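Local atomic coordinates of spindle assembly abnormal protein 6 homolog (Drosophila melanogaster, PDB entry 5AL7), a protein that acts as the central scaffold of the centriole, its homodimers assembling into the ninefold cartwheel that sets centriole symmetry and is needed for centrosome duplication. Residues S12-K16 with R157-T163; Y19-N25 with A52-K58; E59-R64 with Y75-S81; E117-R123 with D135-V141. The protein carries 1 engineered substitution. All blocks are in the same frame, centred on the assembly; numbering follows the deposited sequence.

Contact 1: residues S12-K16 with R157-T163; sequences SYSAK and RSAPLNT
Ser12 OG takes a hydrogen bond from Arg157 NH2 (2.9 Å) where segment 12-16 crosses the turn of the SAS-6 head domain, an XRCC4-like fold, between its last strand 149-158 and helix 161-187, which leads into the coiled coil. The bond is bent, 138° at the hydrogen, with the hydroxyl at the guanidinium edge; Ser12 is poorly ordered, so this grip is probably a modest one. The other terminal nitrogen, Arg157 NH1, donates to Ser158 O at 2.8 Å, that oxygen lying nearly in the guanidinium plane. With CG swung opposite the backbone N (chi1 -170°) and a bend at chi2, the arginine thus spans from its own strand to the N-terminal segment. Replacing Arg157 by alanine would remove both donors and is likely to leave the Ser12 hydroxyl and the Ser158 carbonyl without them, with the start of the chain held less firmly.

Pro160, in the N-cap position of the helix, is the apolar wedge: its CB lies 3.6 Å from Ser12 CB and its CG 3.5 Å from Ser14 CB. Within the first helical turn, Thr163 sets OG1 beside the same Ser14 CB, and its CG2 packs 3.8 Å from Lys16 CG. Nearby, Leu161 meets Leu161 of the second subunit, which places the turn beside the dimer interface. Lys16 passes Asn162 at about a right angle, its CE 3.4 Å from Asn162 OD1. A final bend (chi4 69°) then folds the lysine back on its own segment, bringing NZ to Ser14 O at 2.7 Å, in the plane of that carbonyl.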
# COMPACT_ATOMS: atom_id res chain seq x y z
N SER A 12 13.66 17.68 1.97
CA SER A 12 13.65 18.64 0.88
C SER A 12 12.22 18.96 0.47
O SER A 12 11.27 18.35 0.96
CB SER A 12 14.45 18.11 -0.32
OG SER A 12 14.60 19.10 -1.33
N TYR A 13 12.07 19.93 -0.43
CA TYR A 13 10.75 20.39 -0.85
C TYR A 13 10.41 19.91 -2.25
O TYR A 13 11.25 19.93 -3.15
CB TYR A 13 10.70 21.92 -0.79
CG TYR A 13 9.57 22.55 -1.58
CD1 TYR A 13 8.29 22.62 -1.07
CD2 TYR A 13 9.80 23.09 -2.85
CE1 TYR A 13 7.26 23.20 -1.79
CE2 TYR A 13 8.78 23.67 -3.57
CZ TYR A 13 7.51 23.72 -3.04
OH TYR A 13 6.48 24.30 -3.75
N SER A 14 9.16 19.50 -2.44
CA SER A 14 8.66 19.15 -3.76
C SER A 14 7.16 19.22 -3.80
O SER A 14 6.48 18.88 -2.84
CB SER A 14 9.09 17.75 -4.20
OG SER A 14 8.64 17.47 -5.52
N ALA A 15 6.67 19.63 -4.96
CA ALA A 15 5.25 19.80 -5.18
C ALA A 15 4.54 18.46 -5.06
O ALA A 15 4.92 17.47 -5.69
CB ALA A 15 5.00 20.42 -6.55
N LYS A 16 3.51 18.46 -4.21
CA LYS A 16 2.63 17.32 -4.03
C LYS A 16 1.29 17.67 -4.64
O LYS A 16 0.79 18.77 -4.44
CB LYS A 16 2.46 16.99 -2.55
CG LYS A 16 3.74 16.64 -1.85
CD LYS A 16 3.66 17.01 -0.39
CE LYS A 16 5.06 17.05 0.20
NZ LYS A 16 5.87 18.20 -0.33
N ARG A 157 13.03 15.98 -11.72
CA ARG A 157 13.64 16.04 -10.40
C ARG A 157 13.62 14.68 -9.72
O ARG A 157 12.73 13.86 -9.97
CB ARG A 157 12.90 17.08 -9.56
CG ARG A 157 13.52 17.44 -8.25
CD ARG A 157 12.43 17.70 -7.21
NE ARG A 157 12.87 18.57 -6.12
CZ ARG A 157 13.58 18.16 -5.07
NH1 ARG A 157 13.95 16.89 -4.98
NH2 ARG A 157 13.92 19.03 -4.13
N SER A 158 14.61 14.43 -8.88
CA SER A 158 14.58 13.22 -8.06
C SER A 158 13.77 13.50 -6.80
O SER A 158 14.17 14.32 -5.97
CB SER A 158 15.98 12.76 -7.72
OG SER A 158 15.91 11.44 -7.25
N ALA A 159 12.61 12.86 -6.68
CA ALA A 159 11.67 13.15 -5.60
C ALA A 159 12.27 12.96 -4.20
O ALA A 159 12.87 11.92 -3.90
CB ALA A 159 10.43 12.31 -5.75
N PRO A 160 12.12 13.98 -3.35
CA PRO A 160 12.58 13.93 -1.96
C PRO A 160 11.69 13.02 -1.10
O PRO A 160 10.51 12.81 -1.42
CB PRO A 160 12.49 15.38 -1.51
CG PRO A 160 11.43 15.96 -2.35
CD PRO A 160 11.50 15.28 -3.68
N LEU A 161 12.26 12.51 -0.02
CA LEU A 161 11.61 11.48 0.80
C LEU A 161 10.20 11.83 1.25
O LEU A 161 9.31 10.99 1.17
CB LEU A 161 12.45 11.18 2.04
CG LEU A 161 13.25 9.89 1.85
CD1 LEU A 161 14.28 10.07 0.72
CD2 LEU A 161 13.91 9.51 3.16
N ASN A 162 9.99 13.07 1.66
CA ASN A 162 8.66 13.43 2.14
C ASN A 162 7.60 13.19 1.07
O ASN A 162 6.58 12.54 1.33
CB ASN A 162 8.62 14.88 2.60
CG ASN A 162 7.43 15.15 3.48
OD1 ASN A 162 6.51 15.90 3.11
ND2 ASN A 162 7.41 14.52 4.66
N THR A 163 7.89 13.65 -0.14
CA THR A 163 6.96 13.55 -1.25
C THR A 163 6.72 12.10 -1.65
O THR A 163 5.57 11.67 -1.87
CB THR A 163 7.48 14.30 -2.47
OG1 THR A 163 7.98 15.58 -2.07
CG2 THR A 163 6.40 14.44 -3.53

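Contact 2: residues Y19-N25 with A52-K58; sequences YGKSVVN and AERVDFK
Glu53 sits opposite Asn25 in a non-hydrogen-bonded antiparallel pair and sends its side chain past Val23, whose CG1 lies 3.7 Å from Glu53 CD. The glutamate's polar end looks elsewhere: OE2 forms a salt bridge with Arg64 on the next strand. At Arg54 the backbones exchange two bonds with Val24, Val24 N to Arg54 O and Arg54 N to Val24 O, while Val24 CG1 lies over one face of the guanidinium, toward its rim. These pairs belong to the beta hairpin of strands 23-36 and 44-55 in the head-domain sheet, caught here at its open end, away from the turn. Val55 turns to the same side as Glu53, and its CG2 meets Tyr19 CD2 at 3.7 Å. Past the strand, Asp56 is gripped twice by Ser22: its N donates to Ser22 O, and its OD1 receives Ser22 OG (2.7 Å) from above the carboxylate plane. Phe57, with CG lodged between the backbone N and the carbonyl carbon (chi1 64°), turns its ring edge to the face of Tyr19 in an offset T-shaped pair, centroids 5.9 Å apart and planes at 79°. Lys58 stretches out fully beyond CG, crossing that tyrosine so that its NZ donates to Tyr19 OH at 3.0 Å.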
# COMPACT_ATOMS: atom_id res chain seq x y z
N TYR A 19 -4.60 18.01 -4.05
CA TYR A 19 -5.67 18.96 -4.32
C TYR A 19 -7.03 18.27 -4.39
O TYR A 19 -7.98 18.81 -4.95
CB TYR A 19 -5.41 19.73 -5.61
CG TYR A 19 -4.15 20.54 -5.57
CD1 TYR A 19 -4.09 21.74 -4.86
CD2 TYR A 19 -3.00 20.11 -6.23
CE1 TYR A 19 -2.93 22.48 -4.81
CE2 TYR A 19 -1.83 20.85 -6.19
CZ TYR A 19 -1.80 22.04 -5.47
OH TYR A 19 -0.65 22.78 -5.42
N GLY A 20 -7.10 17.06 -3.84
CA GLY A 20 -8.36 16.37 -3.72
C GLY A 20 -9.06 16.18 -5.05
O GLY A 20 -8.46 15.76 -6.03
N LYS A 21 -10.35 16.50 -5.06
CA LYS A 21 -11.19 16.27 -6.22
C LYS A 21 -10.76 17.10 -7.43
O LYS A 21 -11.21 16.85 -8.55
CB LYS A 21 -12.64 16.57 -5.87
CG LYS A 21 -13.31 15.57 -4.95
CD LYS A 21 -14.71 16.10 -4.59
CE LYS A 21 -15.45 15.23 -3.59
NZ LYS A 21 -15.93 13.95 -4.20
N SER A 22 -9.90 18.10 -7.22
CA SER A 22 -9.38 18.92 -8.33
C SER A 22 -8.27 18.23 -9.12
O SER A 22 -7.86 18.72 -10.17
CB SER A 22 -8.87 20.26 -7.81
OG SER A 22 -9.94 21.15 -7.59
N VAL A 23 -7.78 17.11 -8.61
CA VAL A 23 -6.79 16.32 -9.32
C VAL A 23 -7.43 15.51 -10.45
O VAL A 23 -8.32 14.69 -10.22
CB VAL A 23 -6.03 15.36 -8.39
CG1 VAL A 23 -5.01 14.54 -9.18
CG2 VAL A 23 -5.37 16.14 -7.26
N VAL A 24 -6.98 15.78 -11.67
CA VAL A 24 -7.51 15.14 -12.86
C VAL A 24 -6.45 14.24 -13.50
O VAL A 24 -5.34 14.70 -13.79
CB VAL A 24 -7.98 16.19 -13.90
CG1 VAL A 24 -8.69 15.52 -15.05
CG2 VAL A 24 -8.90 17.19 -13.26
N ASN A 25 -6.77 12.97 -13.72
CA ASN A 25 -5.86 12.06 -14.41
C ASN A 25 -5.88 12.32 -15.91
O ASN A 25 -6.82 11.92 -16.59
CB ASN A 25 -6.22 10.61 -14.12
CG ASN A 25 -5.36 10.01 -13.03
OD1 ASN A 25 -4.22 9.61 -13.27
ND2 ASN A 25 -5.89 9.97 -11.82
N ALA A 52 0.19 10.57 -14.87
CA ALA A 52 0.09 11.92 -15.41
C ALA A 52 -1.16 12.64 -14.91
O ALA A 52 -2.29 12.22 -15.22
CB ALA A 52 0.12 11.87 -16.94
N GLU A 53 -0.99 13.71 -14.13
CA GLU A 53 -2.19 14.39 -13.63
C GLU A 53 -2.06 15.91 -13.55
O GLU A 53 -0.96 16.44 -13.34
CB GLU A 53 -2.59 13.81 -12.26
CG GLU A 53 -1.50 13.84 -11.19
CD GLU A 53 -1.77 12.89 -10.02
OE1 GLU A 53 -2.38 11.81 -10.23
OE2 GLU A 53 -1.37 13.21 -8.88
N ARG A 54 -3.18 16.62 -13.70
CA ARG A 54 -3.19 18.08 -13.62
C ARG A 54 -4.24 18.61 -12.61
O ARG A 54 -5.08 17.87 -12.11
CB ARG A 54 -3.46 18.70 -14.99
CG ARG A 54 -4.92 18.68 -15.38
CD ARG A 54 -5.23 19.48 -16.64
NE ARG A 54 -6.68 19.55 -16.84
CZ ARG A 54 -7.36 18.75 -17.65
NH1 ARG A 54 -6.73 17.83 -18.37
NH2 ARG A 54 -8.68 18.88 -17.76
N VAL A 55 -4.18 19.91 -12.32
CA VAL A 55 -5.15 20.54 -11.44
C VAL A 55 -6.22 21.26 -12.29
O VAL A 55 -5.90 21.89 -13.29
CB VAL A 55 -4.47 21.54 -10.48
CG1 VAL A 55 -5.44 22.00 -9.44
CG2 VAL A 55 -3.28 20.90 -9.81
N ASP A 56 -7.48 21.14 -11.90
CA ASP A 56 -8.57 21.67 -12.71
C ASP A 56 -8.71 23.21 -12.64
O ASP A 56 -9.07 23.86 -13.63
CB ASP A 56 -9.89 20.98 -12.33
CG ASP A 56 -10.50 21.50 -11.03
OD1 ASP A 56 -9.76 22.02 -10.17
OD2 ASP A 56 -11.73 21.37 -10.87
N PHE A 57 -8.44 23.77 -11.47
CA PHE A 57 -8.65 25.20 -11.24
C PHE A 57 -7.43 26.09 -11.51
O PHE A 57 -7.55 27.31 -11.49
CB PHE A 57 -9.15 25.41 -9.81
CG PHE A 57 -8.17 25.03 -8.73
CD1 PHE A 57 -7.21 25.92 -8.31
CD2 PHE A 57 -8.24 23.79 -8.12
CE1 PHE A 57 -6.33 25.58 -7.31
CE2 PHE A 57 -7.36 23.45 -7.12
CZ PHE A 57 -6.40 24.35 -6.72
N LYS A 58 -6.27 25.49 -11.70
CA LYS A 58 -5.06 26.25 -12.01
C LYS A 58 -4.15 25.50 -12.98
O LYS A 58 -4.21 24.28 -13.09
CB LYS A 58 -4.31 26.59 -10.73
CG LYS A 58 -3.76 25.40 -9.96
CD LYS A 58 -2.94 25.88 -8.78
CE LYS A 58 -2.46 24.73 -7.90
NZ LYS A 58 -1.63 25.23 -6.75

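Contact 3: residues E59-R64 with Y75-S81; sequences ELLQLR and YITTVDS
Leu61 with Val79 and Leu63 with Thr77 form the hydrogen-bonded pairs between strands 60-64 and 75-80, which run antiparallel at 168° with their axes 4.7 Å apart. Each pair exchanges two backbone bonds, and the non-hydrogen-bonded pairs Gln62-Thr78 and Arg64-Ile76 alternate with them. On the face carrying Leu61 and Val79, Leu61 CD2 packs 3.6 Å from Val79 CG1, and Phe100 of helix 97-113 covers both. The other face is more polar. Gln62 leaves its strand with CG opposite the backbone N (chi1 -160°) and runs on extended, so its carboxamide lies on this face of the sheet beside the side chains of Thr78 and Ile76: NE2 makes a weak bond to Thr78 OG1 (3.4 Å) and rests near Ile76 CG2. Arg64 lies alongside Ile76, CG to CG1 3.8 Å, then bends at chi3. Its NE bonds weakly to Gln62 OE1, in the guanidinium plane, while NH2 is salt-bridged to Glu53 and the group forms a cation-pi pair with Tyr167. Leu60 CD1 fits between Thr78 CG2 (3.7 Å) and Asp80 CB (3.8 Å), Asp80 itself being the N-cap residue of helix 81-90. Such pairing is that of a beta hairpin, strands 60-67 and 70-80, packed under a helix in the SAS-6 head domain.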
# COMPACT_ATOMS: atom_id res chain seq x y z
N GLU A 59 -3.33 26.23 -13.72
CA GLU A 59 -2.38 25.61 -14.63
C GLU A 59 -1.27 24.95 -13.83
O GLU A 59 -0.35 25.62 -13.34
CB GLU A 59 -1.80 26.62 -15.61
CG GLU A 59 -2.85 27.21 -16.52
CD GLU A 59 -2.31 28.29 -17.39
OE1 GLU A 59 -1.24 28.84 -17.06
OE2 GLU A 59 -3.00 28.64 -18.37
N LEU A 60 -1.41 23.65 -13.64
CA LEU A 60 -0.40 22.88 -12.93
C LEU A 60 -0.40 21.44 -13.40
O LEU A 60 -1.39 20.72 -13.27
CB LEU A 60 -0.64 22.95 -11.43
CG LEU A 60 0.42 22.26 -10.57
CD1 LEU A 60 1.80 22.87 -10.78
CD2 LEU A 60 0.02 22.34 -9.12
N LEU A 61 0.74 21.01 -13.93
CA LEU A 61 0.88 19.65 -14.43
C LEU A 61 1.97 18.89 -13.70
O LEU A 61 3.06 19.41 -13.48
CB LEU A 61 1.19 19.67 -15.92
CG LEU A 61 1.61 18.34 -16.53
CD1 LEU A 61 0.42 17.40 -16.71
CD2 LEU A 61 2.32 18.57 -17.84
N GLN A 62 1.67 17.65 -13.32
CA GLN A 62 2.72 16.82 -12.75
C GLN A 62 2.77 15.45 -13.41
O GLN A 62 1.72 14.81 -13.63
CB GLN A 62 2.55 16.66 -11.25
CG GLN A 62 3.84 16.24 -10.58
CD GLN A 62 3.65 15.78 -9.17
OE1 GLN A 62 3.02 14.75 -8.93
NE2 GLN A 62 4.19 16.53 -8.22
N LEU A 63 3.99 15.05 -13.76
CA LEU A 63 4.28 13.73 -14.29
C LEU A 63 5.16 12.98 -13.31
O LEU A 63 6.25 13.43 -12.96
CB LEU A 63 4.98 13.79 -15.65
CG LEU A 63 4.32 14.51 -16.82
CD1 LEU A 63 5.29 14.63 -17.98
CD2 LEU A 63 3.09 13.76 -17.25
N ARG A 64 4.67 11.84 -12.83
CA ARG A 64 5.44 11.01 -11.92
C ARG A 64 5.88 9.73 -12.59
O ARG A 64 5.08 9.03 -13.22
CB ARG A 64 4.65 10.71 -10.65
CG ARG A 64 4.65 11.88 -9.67
CD ARG A 64 3.84 11.56 -8.44
NE ARG A 64 2.42 11.71 -8.70
CZ ARG A 64 1.58 10.69 -8.75
NH1 ARG A 64 2.01 9.45 -8.50
NH2 ARG A 64 0.30 10.91 -9.02
N TYR A 75 10.74 9.88 -9.74
CA TYR A 75 11.22 11.04 -10.48
C TYR A 75 10.03 11.87 -10.87
O TYR A 75 9.05 11.35 -11.42
CB TYR A 75 12.03 10.62 -11.72
CG TYR A 75 13.09 9.62 -11.38
CD1 TYR A 75 14.33 10.02 -10.91
CD2 TYR A 75 12.83 8.26 -11.48
CE1 TYR A 75 15.32 9.08 -10.59
CE2 TYR A 75 13.80 7.32 -11.16
CZ TYR A 75 15.04 7.73 -10.72
OH TYR A 75 15.98 6.79 -10.38
N ILE A 76 10.06 13.15 -10.51
CA ILE A 76 8.88 13.99 -10.66
C ILE A 76 9.17 15.20 -11.53
O ILE A 76 10.19 15.86 -11.35
CB ILE A 76 8.36 14.48 -9.30
CG1 ILE A 76 7.96 13.28 -8.44
CG2 ILE A 76 7.19 15.43 -9.49
CD1 ILE A 76 7.37 13.66 -7.11
N THR A 77 8.27 15.46 -12.48
CA THR A 77 8.30 16.69 -13.27
C THR A 77 7.06 17.54 -13.01
O THR A 77 5.93 17.11 -13.25
CB THR A 77 8.38 16.38 -14.78
OG1 THR A 77 9.69 15.89 -15.08
CG2 THR A 77 8.15 17.63 -15.57
N THR A 78 7.27 18.75 -12.52
CA THR A 78 6.14 19.63 -12.24
C THR A 78 6.25 20.95 -12.99
O THR A 78 7.17 21.73 -12.76
CB THR A 78 6.01 19.94 -10.73
OG1 THR A 78 6.14 18.72 -9.98
CG2 THR A 78 4.66 20.58 -10.44
N VAL A 79 5.31 21.20 -13.90
CA VAL A 79 5.33 22.44 -14.66
C VAL A 79 4.05 23.25 -14.42
O VAL A 79 2.94 22.75 -14.59
CB VAL A 79 5.54 22.17 -16.20
CG1 VAL A 79 4.75 20.97 -16.67
CG2 VAL A 79 5.20 23.43 -17.01
N ASP A 80 4.23 24.49 -13.99
CA ASP A 80 3.12 25.41 -13.77
C ASP A 80 3.14 26.50 -14.85
O ASP A 80 3.79 26.33 -15.87
CB ASP A 80 3.19 26.03 -12.38
CG ASP A 80 4.52 26.71 -12.11
OD1 ASP A 80 4.71 27.85 -12.58
OD2 ASP A 80 5.37 26.11 -11.41
N SER A 81 2.43 27.60 -14.62
CA SER A 81 2.34 28.68 -15.61
C SER A 81 3.69 29.30 -15.94
O SER A 81 4.05 29.46 -17.12
CB SER A 81 1.39 29.78 -15.13
OG SER A 81 0.05 29.31 -15.15

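Contact 4: residues E117-R123 with D135-V141; sequences ELHLTTR and DYYLQFV
Arg123 lays its guanidinium flat on the ring of Tyr137, planes 23° apart and centres 4.0 Å apart, in an off-centre cation-pi stack, although the arginine is poorly ordered. A bend at chi3 (-60°) folds the group over the ring. Arg123 NH2 also donates to Tyr136 O (3.1 Å), NH1 has a salt bridge to Glu132, and the backbone N reaches Asp135 O. A leucine in place of Tyr137 would probably take away the flat aromatic surface and leave the guanidinium freer to swing. The strands themselves, 117-122 and 136-141, are regular antiparallel neighbours in the head-domain sheet, with Glu117-Val141, His119-Gln139 and Thr121-Tyr137 as hydrogen-bonded pairs; on the side toward strand 149-158, Asp135 and Tyr136 both face Cys156 in a classic beta bulge. Toward helix 97-113, Leu118 lies alongside Phe140 and sets CD1 over the ring face, 3.9 Å from the centroid, in a CH-pi contact, while Leu118 CG touches Leu138 CD1 at 3.8 Å. On the opposite face Thr121 OG1 donates to Gln139 OE1 (2.6 Å) from above the amide plane. Farther along, Val141 CG2 packs 3.5 Å from His119 CD2, and His119 NE2 bonds to Glu117 OE1 on its own strand.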
# COMPACT_ATOMS: atom_id res chain seq x y z
N GLU A 117 9.94 7.34 -27.84
CA GLU A 117 10.68 6.76 -26.74
C GLU A 117 10.79 7.77 -25.60
O GLU A 117 11.09 8.94 -25.84
CB GLU A 117 12.08 6.34 -27.18
CG GLU A 117 12.11 5.07 -27.99
CD GLU A 117 13.47 4.44 -27.99
OE1 GLU A 117 14.44 5.15 -27.62
OE2 GLU A 117 13.58 3.25 -28.36
N LEU A 118 10.56 7.33 -24.38
CA LEU A 118 10.70 8.20 -23.22
C LEU A 118 12.08 8.03 -22.60
O LEU A 118 12.46 6.93 -22.21
CB LEU A 118 9.61 7.91 -22.20
CG LEU A 118 9.40 8.94 -21.11
CD1 LEU A 118 8.64 10.14 -21.65
CD2 LEU A 118 8.66 8.30 -19.96
N HIS A 119 12.84 9.12 -22.56
CA HIS A 119 14.18 9.13 -21.98
C HIS A 119 14.21 9.91 -20.68
O HIS A 119 13.48 10.87 -20.48
CB HIS A 119 15.19 9.73 -22.95
CG HIS A 119 15.54 8.85 -24.11
ND1 HIS A 119 16.79 8.31 -24.28
CD2 HIS A 119 14.80 8.44 -25.17
CE1 HIS A 119 16.81 7.59 -25.39
NE2 HIS A 119 15.62 7.66 -25.95
N LEU A 120 15.11 9.50 -19.80
CA LEU A 120 15.40 10.16 -18.56
C LEU A 120 16.89 10.44 -18.51
O LEU A 120 17.69 9.58 -18.17
CB LEU A 120 14.95 9.31 -17.38
CG LEU A 120 14.89 10.08 -16.06
CD1 LEU A 120 13.80 11.10 -16.11
CD2 LEU A 120 14.65 9.12 -14.91
N THR A 121 17.27 11.63 -18.96
CA THR A 121 18.68 11.99 -19.10
C THR A 121 19.24 12.78 -17.92
O THR A 121 18.63 13.72 -17.45
CB THR A 121 18.90 12.81 -20.38
OG1 THR A 121 18.14 12.23 -21.44
CG2 THR A 121 20.37 12.83 -20.77
N THR A 122 20.43 12.42 -17.47
CA THR A 122 21.07 13.20 -16.45
C THR A 122 21.52 14.50 -17.07
O THR A 122 22.11 14.51 -18.15
CB THR A 122 22.27 12.49 -15.81
OG1 THR A 122 21.80 11.35 -15.07
CG2 THR A 122 23.00 13.42 -14.88
N ARG A 123 21.20 15.60 -16.40
CA ARG A 123 21.65 16.91 -16.82
C ARG A 123 23.16 17.02 -16.61
O ARG A 123 23.68 16.65 -15.56
CB ARG A 123 20.90 17.99 -16.03
CG ARG A 123 20.92 19.35 -16.69
CD ARG A 123 19.99 20.35 -16.02
NE ARG A 123 18.59 19.92 -16.03
CZ ARG A 123 17.59 20.61 -15.49
NH1 ARG A 123 17.81 21.76 -14.87
NH2 ARG A 123 16.35 20.14 -15.56
N ASP A 135 17.77 17.70 -11.56
CA ASP A 135 18.99 17.01 -11.98
C ASP A 135 18.79 16.12 -13.21
O ASP A 135 19.73 15.47 -13.67
CB ASP A 135 19.52 16.14 -10.83
CG ASP A 135 20.23 16.96 -9.77
OD1 ASP A 135 20.50 18.16 -10.02
OD2 ASP A 135 20.54 16.40 -8.69
N TYR A 136 17.57 16.08 -13.74
CA TYR A 136 17.28 15.26 -14.91
C TYR A 136 16.45 15.98 -15.97
O TYR A 136 15.96 17.07 -15.75
CB TYR A 136 16.58 13.97 -14.48
CG TYR A 136 17.28 13.27 -13.33
CD1 TYR A 136 18.40 12.49 -13.55
CD2 TYR A 136 16.83 13.42 -12.02
CE1 TYR A 136 19.05 11.86 -12.51
CE2 TYR A 136 17.47 12.79 -10.98
CZ TYR A 136 18.58 12.01 -11.22
OH TYR A 136 19.22 11.39 -10.17
N TYR A 137 16.29 15.34 -17.12
CA TYR A 137 15.44 15.79 -18.19
C TYR A 137 14.56 14.63 -18.59
O TYR A 137 15.05 13.51 -18.77
CB TYR A 137 16.24 16.28 -19.40
CG TYR A 137 16.82 17.66 -19.26
CD1 TYR A 137 16.01 18.78 -19.07
CD2 TYR A 137 18.19 17.85 -19.34
CE1 TYR A 137 16.56 20.04 -18.95
CE2 TYR A 137 18.75 19.11 -19.23
CZ TYR A 137 17.94 20.20 -19.03
OH TYR A 137 18.55 21.44 -18.93
N LEU A 138 13.26 14.87 -18.66
CA LEU A 138 12.34 13.88 -19.19
C LEU A 138 12.09 14.22 -20.65
O LEU A 138 11.45 15.22 -20.95
CB LEU A 138 11.04 13.85 -18.40
CG LEU A 138 10.09 12.74 -18.80
CD1 LEU A 138 10.64 11.36 -18.47
CD2 LEU A 138 8.74 12.96 -18.15
N GLN A 139 12.62 13.40 -21.55
CA GLN A 139 12.62 13.71 -22.96
C GLN A 139 11.78 12.76 -23.80
O GLN A 139 11.77 11.56 -23.59
CB GLN A 139 14.05 13.71 -23.47
CG GLN A 139 14.88 14.76 -22.81
CD GLN A 139 16.31 14.73 -23.24
OE1 GLN A 139 16.96 13.70 -23.17
NE2 GLN A 139 16.81 15.87 -23.69
N PHE A 140 11.10 13.33 -24.78
CA PHE A 140 10.30 12.57 -25.73
C PHE A 140 11.09 12.52 -27.04
O PHE A 140 11.16 13.52 -27.76
CB PHE A 140 8.94 13.22 -25.93
CG PHE A 140 8.10 13.24 -24.69
CD1 PHE A 140 8.38 14.13 -23.66
CD2 PHE A 140 7.01 12.39 -24.57
CE1 PHE A 140 7.60 14.15 -22.51
CE2 PHE A 140 6.22 12.40 -23.43
CZ PHE A 140 6.52 13.28 -22.40
N VAL A 141 11.70 11.37 -27.31
CA VAL A 141 12.62 11.21 -28.44
C VAL A 141 12.04 10.36 -29.57
O VAL A 141 11.50 9.28 -29.32
CB VAL A 141 13.95 10.60 -27.99
CG1 VAL A 141 14.90 10.51 -29.14
CG2 VAL A 141 14.57 11.45 -26.89

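From the N terminus, contact 1 opens first and closes last: it brings the start of the chain to the turn after strand 149-158, enclosing the other three. Inside that loop contacts 2, 3 and 4 follow in series, none crossing another. Contact 2 closes the hairpin of strands 23-36 and 44-55, contact 3 the next hairpin, and contact 4 pairs 117-122 with 136-142 beyond the two helices. Contacts 2 and 3 lie on neighbouring strands, Glu53 O pairing with Gln62 N. Arg157 of contact 1 pairs through its backbone with Ile76 of contact 3. Contacts 3 and 4 meet in the interior, Leu63 against Leu138, while contacts 2 and 4 stay about 9 Å apart at their nearest atoms.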